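PDB 6DX1: RNA-dependent RNA polymerase, which carries a viral ovarian tumour (OTU) domain, a cysteine protease that probably removes ubiquitin from host proteins. Local coordinates for residues His79-Asp84 with Gly100-Glu105. Numbering follows the deposited sequence.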
loop_
_atom_site.group_PDB
_atom_site.type_symbol
_atom_site.label_atom_id
_atom_site.label_comp_id
_atom_site.label_asym_id
_atom_site.label_seq_id
_atom_site.Cartn_x
_atom_site.Cartn_y
_atom_site.Cartn_z
ATOM N N HIS A 79 -8.467 0.435 -13.604
ATOM C CA HIS A 79 -8.914 0.580 -14.992
ATOM C C HIS A 79 -8.043 1.532 -15.790
ATOM O O HIS A 79 -8.034 1.460 -17.028
ATOM C CB HIS A 79 -10.350 1.089 -15.040
ATOM C CG HIS A 79 -11.336 0.178 -14.392
ATOM N ND1 HIS A 79 -12.610 0.583 -14.059
ATOM C CD2 HIS A 79 -11.233 -1.113 -14.000
ATOM C CE1 HIS A 79 -13.253 -0.425 -13.493
ATOM N NE2 HIS A 79 -12.440 -1.466 -13.451
ATOM N N GLN A 80 -7.344 2.449 -15.121
ATOM C CA GLN A 80 -6.488 3.389 -15.832
ATOM C C GLN A 80 -5.317 2.698 -16.510
ATOM O O GLN A 80 -4.744 3.253 -17.459
ATOM C CB GLN A 80 -5.955 4.455 -14.876
ATOM C CG GLN A 80 -7.021 5.262 -14.151
ATOM C CD GLN A 80 -6.424 6.225 -13.141
ATOM O OE1 GLN A 80 -5.791 5.812 -12.162
ATOM N NE2 GLN A 80 -6.612 7.516 -13.377
ATOM N N TYR A 81 -4.955 1.499 -16.052
ATOM C CA TYR A 81 -3.749 0.826 -16.501
ATOM C C TYR A 81 -3.990 -0.550 -17.095
ATOM O O TYR A 81 -3.089 -1.081 -17.751
ATOM C CB TYR A 81 -2.756 0.692 -15.337
ATOM C CG TYR A 81 -2.367 2.018 -14.734
ATOM C CD1 TYR A 81 -1.557 2.903 -15.429
ATOM C CD2 TYR A 81 -2.818 2.391 -13.472
ATOM C CE1 TYR A 81 -1.202 4.122 -14.886
ATOM C CE2 TYR A 81 -2.465 3.607 -12.918
ATOM C CZ TYR A 81 -1.656 4.468 -13.633
ATOM O OH TYR A 81 -1.295 5.685 -13.101
ATOM N N PHE A 82 -5.164 -1.139 -16.899
ATOM C CA PHE A 82 -5.403 -2.513 -17.307
ATOM C C PHE A 82 -6.760 -2.618 -17.984
ATOM O O PHE A 82 -7.742 -2.025 -17.529
ATOM C CB PHE A 82 -5.299 -3.452 -16.096
ATOM C CG PHE A 82 -3.921 -3.488 -15.496
ATOM C CD1 PHE A 82 -2.916 -4.231 -16.094
ATOM C CD2 PHE A 82 -3.616 -2.748 -14.362
ATOM C CE1 PHE A 82 -1.637 -4.257 -15.563
ATOM C CE2 PHE A 82 -2.343 -2.772 -13.822
ATOM C CZ PHE A 82 -1.350 -3.526 -14.420
ATOM N N GLN A 83 -6.808 -3.380 -19.080
ATOM C CA GLN A 83 -8.015 -3.431 -19.899
ATOM C C GLN A 83 -9.109 -4.264 -19.247
ATOM O O GLN A 83 -10.298 -3.949 -19.385
ATOM C CB GLN A 83 -7.680 -3.993 -21.282
ATOM C CG GLN A 83 -7.007 -3.002 -22.207
ATOM C CD GLN A 83 -7.190 -3.372 -23.667
ATOM O OE1 GLN A 83 -7.048 -2.531 -24.557
ATOM N NE2 GLN A 83 -7.509 -4.638 -23.920
ATOM N N ASP A 84 -8.736 -5.330 -18.546
ATOM C CA ASP A 84 -9.701 -6.267 -17.986
ATOM C C ASP A 84 -8.984 -7.115 -16.942
ATOM O O ASP A 84 -7.752 -7.050 -16.824
ATOM C CB ASP A 84 -10.334 -7.139 -19.090
ATOM C CG ASP A 84 -9.314 -7.666 -20.088
ATOM O OD1 ASP A 84 -8.300 -8.253 -19.662
ATOM O OD2 ASP A 84 -9.545 -7.512 -21.306
ATOM N N GLY A 100 2.253 -1.718 -5.968
ATOM C CA GLY A 100 2.165 -0.330 -5.564
ATOM C C GLY A 100 0.747 0.194 -5.506
ATOM O O GLY A 100 -0.135 -0.476 -4.962
ATOM N N SER A 101 0.525 1.384 -6.081
ATOM C CA SER A 101 -0.763 2.070 -5.982
ATOM C C SER A 101 -1.912 1.237 -6.532
ATOM O O SER A 101 -3.035 1.303 -6.015
ATOM C CB SER A 101 -0.690 3.408 -6.718
ATOM O OG SER A 101 0.324 4.216 -6.144
ATOM N N VAL A 102 -1.671 0.474 -7.604
ATOM C CA VAL A 102 -2.728 -0.383 -8.141
ATOM C C VAL A 102 -3.238 -1.342 -7.067
ATOM O O VAL A 102 -4.448 -1.475 -6.839
ATOM C CB VAL A 102 -2.219 -1.138 -9.385
ATOM C CG1 VAL A 102 -3.186 -2.229 -9.791
ATOM C CG2 VAL A 102 -2.013 -0.159 -10.538
ATOM N N GLU A 103 -2.320 -2.017 -6.380
ATOM C CA GLU A 103 -2.705 -2.990 -5.373
ATOM C C GLU A 103 -3.164 -2.338 -4.074
ATOM O O GLU A 103 -3.956 -2.935 -3.333
ATOM C CB GLU A 103 -1.531 -3.928 -5.119
ATOM C CG GLU A 103 -1.303 -4.914 -6.264
ATOM C CD GLU A 103 -0.576 -4.311 -7.468
ATOM O OE1 GLU A 103 0.176 -3.322 -7.325
ATOM O OE2 GLU A 103 -0.755 -4.847 -8.580
ATOM N N ALA A 104 -2.673 -1.130 -3.770
ATOM C CA ALA A 104 -3.184 -0.418 -2.604
ATOM C C ALA A 104 -4.678 -0.158 -2.750
ATOM O O ALA A 104 -5.444 -0.362 -1.796
ATOM C CB ALA A 104 -2.414 0.887 -2.388
ATOM N N GLU A 105 -5.117 0.251 -3.949
ATOM C CA GLU A 105 -6.551 0.396 -4.196
ATOM C C GLU A 105 -7.269 -0.934 -4.021
ATOM O O GLU A 105 -8.288 -1.015 -3.321
ATOM C CB GLU A 105 -6.811 0.947 -5.605
ATOM C CG GLU A 105 -8.322 1.041 -5.910
ATOM C CD GLU A 105 -8.632 1.333 -7.372
ATOM O OE1 GLU A 105 -9.797 1.663 -7.670
ATOM O OE2 GLU A 105 -7.720 1.263 -8.209
#
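Val-102 meets Tyr-81 and Phe-82 through apolar contacts, one methyl to each ring. Its CG2 lies 4.0 Å from CD2 of Tyr-81, and its CG1 lies 4.2 Å from CE2 of Phe-82; both approaches are oblique. The branch at CB splits the methyls, and chi1 169°, with CG1 anti to the backbone N, turns CG1 to Phe-82 and CG2 to Tyr-81. The flat rings offer these methyls broad apolar surfaces. CB of Gln-80 lies over one face of the Tyr-81 ring, toward its rim, while Phe-82 also packs edge-to-face with His-87 and Tyr-88.

No hydrogen bond joins the two segments. Gly-100 is the N-cap of helix 101-111, its phi of 176° easily reached without a side chain, and its amide N donates to OE1 of Glu-103 (3.0 Å, 151°), arriving nearly along the C-O axis. The other oxygen, OE2, is hydrogen-bonded to the hydroxyls of Tyr-88 and Tyr-97, so this buried acid has partners at both oxygens. Asp-84 caps helix 85-92 by accepting from His-87 N at OD1, a role that suits its short carboxylate.

Within the OTU-like protease fold, this small surface contact sets the loop between helices 76-79 and 85-92 against the first turn of helix 101-111. Val-102 also touches Val-78, whereas Ser-101 and Ala-104 pack on strands 114-120 and 125-132.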